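Local coordinates for putative cell adhesion protein (Bacteroides thetaiotaomicron, PDB 4DGU) that probably serves as a fimbrillin-like component of a bacterial pilus involved in cell adhesion, and binds zinc ions, at residues Glu137-Tyr142 with Ser227-Lys232; Glu143-Val148 with Val178-Glu183; Gln192-Gly197 with Ile212-Asp217. All coordinates share one frame; numbering follows the deposited sequence.

Interaction 1: Glu137-Tyr142 with Ser227-Lys232; sequences ENDRPY and SVRLSK. With ZN (zinc ion), chain E.
Glu137 and Tyr142 lean on Ser231 and Leu230 in a surface contact between the loop that follows strand 120-135 and the outgoing end of strand 225-230. Glu137 N and Leu230 O are not directly bonded; water 1 joins loop to strand end, accepting from the former at 2.9 Å and donating to the latter at 2.7 Å. The Glu137 chain, extended with CG anti to the backbone N (chi1 -154°), runs alongside Ser231, CG lying 3.6 Å from its CB, and delivers OE2 to a zinc ion at 2.0 Å. Water 2 and Glu199 of the second subunit also bind this metal, which therefore bridges two copies of the protein. Tyr142 offers a ring face to Leu230, whose CD1 sits over the centre, 3.8 Å from the centroid, in a CH-pi contact. At the far end Asp139 OD1 makes a long salt bridge of 3.9 Å to Arg229 NE, the two planes nearly perpendicular; Arg247 of the third subunit is the stronger partner of Asp139, and Asp240 of the second subunit salt-bridges Arg229 NH2. Strand 225-230 lies parallel to strand 120-135 in the sheet, and an antiparallel strand of the second subunit continues that sheet past it.

Interaction 2: Glu143-Val148 with Val178-Glu183; sequences EGEAKV and VKKVSE
Lys180 reaches across to the turn at Glu143-Glu145, in the loop leading into strand 147-159, and holds it by its ammonium group. Its chain leaves the backbone with CG anti to the carbonyl carbon, runs straight through chi2, then kinks at chi3 (-64°), and this single bend brings NZ to the carbonyl oxygens of two consecutive residues. Of these, Gly144 O is the firmer acceptor, 2.8 Å from NZ, while the bond from NZ to Glu143 O at 3.2 Å is weak. Glu145 comes to the same nitrogen from another direction. Although its CB points away from segment 178-183, the chain folds back at chi2 (-63°), and OE2 ends 3.7 Å from Lys180 NZ, a long salt bridge. Water 3 bridges the pair, donating to Glu145 OE2 and accepting from Lys180 NZ.

Lys180 sits just ahead of the short 3-10 segment 181-183, and its backbone is tied to it. Glu183 curls its carboxylate back so that OE2 accepts Lys180 N at 3.1 Å, from above the carboxylate plane, and Glu183 N returns a bond to Lys180 O. At the other end Val178 N meets Val148 O at 2.8 Å in a nearly straight bond (173°), continuing the antiparallel pairing of strands 173-177 and 147-159. The chemistry thus divides in two: beside the strands a plain backbone bond, and beyond them a charged nitrogen shared among two carbonyls, a water and a carboxylate, whose negative charge probably helps to balance it.

Interaction 3: Gln192-Gly197 with Ile212-Asp217; sequences QKINAG and ISAVED
Asp217 stands just before strand 218-219, which pairs antiparallel with strand 193-194 in a two-stranded sheet, and its carboxylate ties the bend leaving strand 209-214 to the loop after strand 193-194. The two oxygens do different work. OD1 accepts the backbone N-H of Ala196 at 2.7 Å (159°), met nearly along the C-O axis, whereas OD2 takes the salt bridge from Lys193 NZ at 3.2 Å, approached from 65° above the carboxylate plane. Lys193 arrives there because its chain, bent at chi2, turns again at chi4 (-78°), laying CE as well as NZ against Asp217; a weak bond also links NZ to Asn195 OD1. An alanine in place of Lys193 removes the ammonium, and the Asp217 carboxylate, lacking its charged mate and held among these partners by the OD1 bond alone, would probably turn more easily.

Farther along, Gly197 N donates to Ala214 O at 2.7 Å, from above the carbonyl plane; its positive phi is one a glycine adopts readily. Below these polar groups, Ile194 CG2 packs on Ala214 CB at 3.6 Å. Ser213 turns its hydroxyl to the backbone of Lys233 of the second subunit, a strand of which pairs in parallel with 212-214. Glu216 is a crystallographic zinc ligand, with a zinc near its side chain. One aspartate thus secures a backbone amide and a lysine, holding the bend by a directional bond and a charge pair.

Three contacts of different chemistry meet through one apolar patch. Ile212 CD1 of interaction 3 lies 3.8 Å from Leu230 CD2 and 3.9 Å from Val228 CG1 of interaction 1, and 4.1 Å from Val148 CG1 of interaction 2, while Val228 CG1 and Val148 CG1 touch at 3.8 Å. The centres of interactions 1 and 2 are about 11 Å apart, those of 1 and 3 about 17 Å, and those of 2 and 3 about 21 Å. Zinc lies at two of the three: Glu137 binds zinc in interaction 1, the Glu216 side chain of interaction 3 lies about 4 Å from another zinc, and both contacts touch the second subunit. Interaction 2 is touched by no other chain of the assembly.

Interaction 1: Glu137-Tyr142 with Ser227-Lys232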
loop_
_atom_site.group_PDB
_atom_site.type_symbol
_atom_site.label_atom_id
_atom_site.label_comp_id
_atom_site.label_asym_id
_atom_site.label_seq_id
_atom_site.Cartn_x
_atom_site.Cartn_y
_atom_site.Cartn_z
ATOM N N GLU A 137 -7.628 11.257 17.819
ATOM C CA GLU A 137 -7.459 9.797 17.732
ATOM C C GLU A 137 -8.622 9.084 17.010
ATOM O O GLU A 137 -8.412 8.016 16.423
ATOM C CB GLU A 137 -7.351 9.242 19.146
ATOM C CG GLU A 137 -6.581 7.952 19.247
ATOM C CD GLU A 137 -6.364 7.466 20.667
ATOM O OE1 GLU A 137 -6.001 8.280 21.550
ATOM O OE2 GLU A 137 -6.528 6.245 20.883
ATOM N N ASN A 138 -9.835 9.669 17.066
ATOM C CA ASN A 138 -11.052 9.109 16.504
ATOM C C ASN A 138 -11.467 9.741 15.160
ATOM O O ASN A 138 -12.627 9.584 14.774
ATOM C CB ASN A 138 -12.192 9.267 17.525
ATOM C CG ASN A 138 -11.909 8.605 18.849
ATOM O OD1 ASN A 138 -11.685 7.390 18.923
ATOM N ND2 ASN A 138 -11.863 9.399 19.913
ATOM N N ASP A 139 -10.536 10.389 14.411
ATOM C CA ASP A 139 -10.802 11.032 13.107
ATOM C C ASP A 139 -11.732 12.248 13.219
ATOM O O ASP A 139 -12.201 12.759 12.193
ATOM C CB ASP A 139 -11.383 10.049 12.048
ATOM C CG ASP A 139 -10.375 9.162 11.340
ATOM O OD1 ASP A 139 -9.166 9.506 11.353
ATOM O OD2 ASP A 139 -10.800 8.130 10.746
ATOM N N ARG A 140 -11.993 12.722 14.442
ATOM C CA ARG A 140 -12.842 13.892 14.614
ATOM C C ARG A 140 -11.955 15.147 14.565
ATOM O O ARG A 140 -10.779 15.065 14.929
ATOM C CB ARG A 140 -13.669 13.801 15.914
ATOM C CG ARG A 140 -14.892 12.898 15.769
ATOM C CD ARG A 140 -15.230 12.208 17.070
ATOM N N PRO A 141 -12.457 16.291 14.062
ATOM C CA PRO A 141 -11.618 17.495 14.005
ATOM C C PRO A 141 -11.111 17.928 15.388
ATOM O O PRO A 141 -11.900 18.123 16.323
ATOM C CB PRO A 141 -12.549 18.553 13.395
ATOM C CG PRO A 141 -13.603 17.776 12.696
ATOM C CD PRO A 141 -13.811 16.569 13.550
ATOM N N TYR A 142 -9.775 18.038 15.510
ATOM C CA TYR A 142 -9.111 18.479 16.723
ATOM C C TYR A 142 -9.565 19.897 17.061
ATOM O O TYR A 142 -9.640 20.747 16.166
ATOM C CB TYR A 142 -7.593 18.402 16.576
ATOM C CG TYR A 142 -6.859 18.921 17.788
ATOM C CD1 TYR A 142 -6.902 18.235 19.001
ATOM C CD2 TYR A 142 -6.132 20.107 17.732
ATOM C CE1 TYR A 142 -6.224 18.706 20.123
ATOM C CE2 TYR A 142 -5.461 20.597 18.855
ATOM C CZ TYR A 142 -5.491 19.879 20.040
ATOM O OH TYR A 142 -4.847 20.351 21.154
ATOM N N SER A 227 -3.667 14.409 6.371
ATOM C CA SER A 227 -4.241 14.401 7.708
ATOM C C SER A 227 -3.165 14.272 8.767
ATOM O O SER A 227 -2.190 13.536 8.606
ATOM C CB SER A 227 -5.291 13.311 7.872
ATOM O OG SER A 227 -4.747 12.020 7.683
ATOM N N VAL A 228 -3.303 15.088 9.802
ATOM C CA VAL A 228 -2.449 15.053 10.965
ATOM C C VAL A 228 -3.339 14.432 12.038
ATOM O O VAL A 228 -4.340 15.042 12.427
ATOM C CB VAL A 228 -1.844 16.430 11.338
ATOM C CG1 VAL A 228 -1.028 16.355 12.617
ATOM C CG2 VAL A 228 -1.014 17.004 10.195
ATOM N N ARG A 229 -3.053 13.160 12.398
ATOM C CA ARG A 229 -3.812 12.384 13.395
ATOM C C ARG A 229 -3.040 12.247 14.715
ATOM O O ARG A 229 -2.110 11.452 14.834
ATOM C CB ARG A 229 -4.208 11.006 12.843
ATOM C CG ARG A 229 -5.538 10.493 13.420
ATOM C CD ARG A 229 -6.274 9.575 12.454
ATOM N NE ARG A 229 -5.414 8.512 11.909
ATOM C CZ ARG A 229 -5.053 8.413 10.632
ATOM N NH1 ARG A 229 -5.502 9.288 9.735
ATOM N NH2 ARG A 229 -4.256 7.425 10.236
ATOM N N LEU A 230 -3.429 13.073 15.690
ATOM C CA LEU A 230 -2.823 13.167 17.013
ATOM C C LEU A 230 -3.301 12.054 17.918
ATOM O O LEU A 230 -4.493 11.770 17.959
ATOM C CB LEU A 230 -3.128 14.544 17.674
ATOM C CG LEU A 230 -3.027 15.794 16.799
ATOM C CD1 LEU A 230 -3.575 17.009 17.523
ATOM C CD2 LEU A 230 -1.628 16.015 16.329
ATOM N N SER A 231 -2.359 11.422 18.642
ATOM C CA SER A 231 -2.618 10.363 19.619
ATOM C C SER A 231 -1.366 10.036 20.404
ATOM O O SER A 231 -0.269 10.519 20.075
ATOM C CB SER A 231 -3.143 9.092 18.958
ATOM O OG SER A 231 -2.133 8.435 18.215
ATOM N N LYS A 232 -1.524 9.162 21.417
ATOM C CA LYS A 232 -0.400 8.689 22.217
ATOM C C LYS A 232 -0.057 7.232 21.819
ATOM O O LYS A 232 0.866 6.652 22.393
ATOM C CB LYS A 232 -0.708 8.815 23.723
ATOM C CG LYS A 232 -1.036 10.239 24.194
ATOM C CD LYS A 232 -1.291 10.301 25.697
ATOM C CE LYS A 232 -1.521 11.708 26.186
ATOM N NZ LYS A 232 -1.554 11.773 27.675
HETATM ZN ZN ZN E . -5.296 5.233 22.115
HETATM O O HOH W 1 -6.127 12.488 20.022
HETATM O O HOH W 2 -3.461 6.039 22.602
#

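Interaction 2: Glu143-Val148 with Val178-Glu183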
loop_
_atom_site.group_PDB
_atom_site.type_symbol
_atom_site.label_atom_id
_atom_site.label_comp_id
_atom_site.label_asym_id
_atom_site.label_seq_id
_atom_site.Cartn_x
_atom_site.Cartn_y
_atom_site.Cartn_z
ATOM N N GLU A 143 -9.907 20.128 18.342
ATOM C CA GLU A 143 -10.423 21.411 18.823
ATOM C C GLU A 143 -9.607 22.016 20.010
ATOM O O GLU A 143 -9.984 23.085 20.509
ATOM C CB GLU A 143 -11.906 21.268 19.236
ATOM C CG GLU A 143 -12.879 20.959 18.101
ATOM C CD GLU A 143 -14.316 20.639 18.493
ATOM O OE1 GLU A 143 -14.533 19.955 19.523
ATOM O OE2 GLU A 143 -15.231 21.040 17.736
ATOM N N GLY A 144 -8.505 21.371 20.411
ATOM C CA GLY A 144 -7.654 21.820 21.511
ATOM C C GLY A 144 -6.833 23.083 21.281
ATOM O O GLY A 144 -7.045 23.814 20.302
ATOM N N GLU A 145 -5.884 23.363 22.204
ATOM C CA GLU A 145 -5.058 24.578 22.136
ATOM C C GLU A 145 -3.588 24.294 21.731
ATOM O O GLU A 145 -2.753 25.207 21.718
ATOM C CB GLU A 145 -5.121 25.354 23.466
ATOM C CG GLU A 145 -6.495 25.951 23.771
ATOM C CD GLU A 145 -7.022 27.003 22.808
ATOM O OE1 GLU A 145 -6.668 28.194 22.972
ATOM O OE2 GLU A 145 -7.830 26.644 21.919
ATOM N N ALA A 146 -3.298 23.049 21.344
ATOM C CA ALA A 146 -1.979 22.658 20.872
ATOM C C ALA A 146 -1.660 23.297 19.520
ATOM O O ALA A 146 -2.552 23.454 18.678
ATOM C CB ALA A 146 -1.902 21.152 20.757
ATOM N N LYS A 147 -0.397 23.690 19.330
ATOM C CA LYS A 147 0.094 24.271 18.083
ATOM C C LYS A 147 0.643 23.126 17.211
ATOM O O LYS A 147 1.456 22.341 17.686
ATOM C CB LYS A 147 1.161 25.362 18.365
ATOM C CG LYS A 147 1.700 26.080 17.116
ATOM C CD LYS A 147 2.400 27.401 17.439
ATOM C CE LYS A 147 3.866 27.257 17.790
ATOM N NZ LYS A 147 4.503 28.580 18.037
ATOM N N VAL A 148 0.150 23.011 15.965
ATOM C CA VAL A 148 0.564 21.985 15.011
ATOM C C VAL A 148 1.240 22.697 13.846
ATOM O O VAL A 148 0.642 23.580 13.224
ATOM C CB VAL A 148 -0.607 21.060 14.522
ATOM C CG1 VAL A 148 -0.083 19.920 13.643
ATOM C CG2 VAL A 148 -1.415 20.498 15.696
ATOM N N VAL A 178 -0.528 24.922 11.009
ATOM C CA VAL A 178 -1.744 24.307 10.478
ATOM C C VAL A 178 -2.951 24.822 11.264
ATOM O O VAL A 178 -2.974 24.792 12.491
ATOM C CB VAL A 178 -1.649 22.750 10.455
ATOM C CG1 VAL A 178 -2.884 22.110 9.812
ATOM C CG2 VAL A 178 -0.410 22.297 9.711
ATOM N N LYS A 179 -3.938 25.324 10.539
ATOM C CA LYS A 179 -5.185 25.828 11.105
ATOM C C LYS A 179 -6.141 24.679 11.437
ATOM O O LYS A 179 -6.176 23.663 10.726
ATOM C CB LYS A 179 -5.876 26.788 10.105
ATOM C CG LYS A 179 -4.991 27.932 9.636
ATOM C CD LYS A 179 -5.715 29.268 9.755
ATOM C CE LYS A 179 -4.795 30.429 9.462
ATOM N NZ LYS A 179 -5.328 31.715 10.002
ATOM N N LYS A 180 -6.929 24.845 12.506
ATOM C CA LYS A 180 -7.959 23.888 12.883
ATOM C C LYS A 180 -9.197 24.140 11.991
ATOM O O LYS A 180 -9.329 25.234 11.424
ATOM C CB LYS A 180 -8.316 24.025 14.370
ATOM C CG LYS A 180 -7.244 23.585 15.367
ATOM C CD LYS A 180 -7.756 23.731 16.797
ATOM C CE LYS A 180 -8.046 25.176 17.204
ATOM N NZ LYS A 180 -8.687 25.274 18.551
ATOM N N VAL A 181 -10.116 23.158 11.906
ATOM C CA VAL A 181 -11.373 23.267 11.132
ATOM C C VAL A 181 -12.203 24.502 11.579
ATOM O O VAL A 181 -12.744 25.211 10.723
ATOM C CB VAL A 181 -12.173 21.945 11.279
ATOM C CG1 VAL A 181 -13.620 22.101 10.809
ATOM C CG2 VAL A 181 -11.468 20.800 10.543
ATOM N N SER A 182 -12.256 24.759 12.913
ATOM C CA SER A 182 -12.999 25.862 13.511
ATOM C C SER A 182 -12.463 27.237 13.096
ATOM O O SER A 182 -13.224 28.209 13.186
ATOM C CB SER A 182 -12.999 25.757 15.031
ATOM O OG SER A 182 -11.685 25.855 15.552
ATOM N N GLU A 183 -11.174 27.322 12.638
ATOM C CA GLU A 183 -10.534 28.578 12.222
ATOM C C GLU A 183 -11.117 29.072 10.874
ATOM O O GLU A 183 -10.908 30.236 10.504
ATOM C CB GLU A 183 -9.002 28.472 12.192
ATOM C CG GLU A 183 -8.365 28.375 13.576
ATOM C CD GLU A 183 -6.839 28.318 13.624
ATOM O OE1 GLU A 183 -6.188 29.272 13.139
ATOM O OE2 GLU A 183 -6.291 27.336 14.180
HETATM O O HOH W 3 -9.214 27.723 19.762
#

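Interaction 3: Gln192-Gly197 with Ile212-Asp217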
loop_
_atom_site.group_PDB
_atom_site.type_symbol
_atom_site.label_atom_id
_atom_site.label_comp_id
_atom_site.label_asym_id
_atom_site.label_seq_id
_atom_site.Cartn_x
_atom_site.Cartn_y
_atom_site.Cartn_z
ATOM N N GLN A 192 4.021 17.884 -3.256
ATOM C CA GLN A 192 5.393 17.427 -3.086
ATOM C C GLN A 192 5.405 16.037 -2.488
ATOM O O GLN A 192 4.410 15.605 -1.897
ATOM C CB GLN A 192 6.185 18.394 -2.183
ATOM C CG GLN A 192 5.554 18.626 -0.807
ATOM C CD GLN A 192 6.079 19.860 -0.133
ATOM O OE1 GLN A 192 7.117 19.850 0.505
ATOM N NE2 GLN A 192 5.375 20.956 -0.262
ATOM N N LYS A 193 6.548 15.361 -2.589
ATOM C CA LYS A 193 6.732 14.058 -2.009
ATOM C C LYS A 193 7.172 14.184 -0.552
ATOM O O LYS A 193 8.122 14.903 -0.234
ATOM C CB LYS A 193 7.750 13.235 -2.831
ATOM C CG LYS A 193 8.143 11.896 -2.198
ATOM C CD LYS A 193 7.730 10.724 -3.051
ATOM C CE LYS A 193 8.042 9.406 -2.384
ATOM N NZ LYS A 193 9.492 9.028 -2.474
ATOM N N ILE A 194 6.485 13.442 0.326
ATOM C CA ILE A 194 6.855 13.301 1.741
ATOM C C ILE A 194 7.345 11.865 1.880
ATOM O O ILE A 194 6.627 10.949 1.495
ATOM C CB ILE A 194 5.685 13.621 2.710
ATOM C CG1 ILE A 194 5.190 15.080 2.579
ATOM C CG2 ILE A 194 6.096 13.288 4.157
ATOM C CD1 ILE A 194 3.840 15.314 3.218
ATOM N N ASN A 195 8.562 11.671 2.375
ATOM C CA ASN A 195 9.127 10.323 2.564
ATOM C C ASN A 195 8.670 9.683 3.877
ATOM O O ASN A 195 8.410 10.389 4.858
ATOM C CB ASN A 195 10.656 10.369 2.536
ATOM C CG ASN A 195 11.218 10.978 1.279
ATOM O OD1 ASN A 195 10.822 10.654 0.154
ATOM N ND2 ASN A 195 12.157 11.882 1.452
ATOM N N ALA A 196 8.587 8.340 3.888
ATOM C CA ALA A 196 8.262 7.523 5.066
ATOM C C ALA A 196 9.275 7.801 6.156
ATOM O O ALA A 196 10.485 7.886 5.882
ATOM C CB ALA A 196 8.260 6.055 4.702
ATOM N N GLY A 197 8.765 8.078 7.355
ATOM C CA GLY A 197 9.595 8.408 8.508
ATOM C C GLY A 197 10.179 9.814 8.505
ATOM O O GLY A 197 11.029 10.127 9.348
ATOM N N ILE A 212 5.724 14.503 14.879
ATOM C CA ILE A 212 4.652 13.897 14.091
ATOM C C ILE A 212 5.306 13.565 12.734
ATOM O O ILE A 212 5.769 14.469 12.051
ATOM C CB ILE A 212 3.387 14.810 13.958
ATOM C CG1 ILE A 212 2.875 15.357 15.301
ATOM C CG2 ILE A 212 2.280 14.103 13.210
ATOM C CD1 ILE A 212 1.958 16.653 15.125
ATOM N N SER A 213 5.414 12.295 12.370
ATOM C CA SER A 213 6.085 11.951 11.121
ATOM C C SER A 213 5.191 11.130 10.221
ATOM O O SER A 213 4.189 10.545 10.666
ATOM C CB SER A 213 7.376 11.183 11.394
ATOM O OG SER A 213 8.182 11.870 12.335
ATOM N N ALA A 214 5.572 11.070 8.934
ATOM C CA ALA A 214 4.838 10.274 7.969
ATOM C C ALA A 214 5.184 8.818 8.179
ATOM O O ALA A 214 6.335 8.487 8.460
ATOM C CB ALA A 214 5.168 10.718 6.550
ATOM N N VAL A 215 4.186 7.959 8.096
ATOM C CA VAL A 215 4.364 6.525 8.270
ATOM C C VAL A 215 4.727 5.889 6.945
ATOM O O VAL A 215 5.455 4.904 6.910
ATOM C CB VAL A 215 3.127 5.837 8.907
ATOM C CG1 VAL A 215 3.039 6.149 10.395
ATOM C CG2 VAL A 215 1.818 6.220 8.191
ATOM N N GLU A 216 4.222 6.460 5.855
ATOM C CA GLU A 216 4.416 5.983 4.485
ATOM C C GLU A 216 4.793 7.133 3.534
ATOM O O GLU A 216 4.626 8.306 3.872
ATOM C CB GLU A 216 3.112 5.293 4.007
ATOM C CG GLU A 216 3.303 4.312 2.858
ATOM C CD GLU A 216 4.343 3.219 3.056
ATOM O OE1 GLU A 216 4.112 2.329 3.912
ATOM O OE2 GLU A 216 5.358 3.213 2.317
ATOM N N ASP A 217 5.320 6.783 2.354
ATOM C CA ASP A 217 5.655 7.715 1.281
ATOM C C ASP A 217 4.371 8.299 0.750
ATOM O O ASP A 217 3.399 7.548 0.541
ATOM C CB ASP A 217 6.424 6.993 0.162
ATOM C CG ASP A 217 7.933 6.897 0.316
ATOM O OD1 ASP A 217 8.440 7.129 1.437
ATOM O OD2 ASP A 217 8.610 6.589 -0.683
#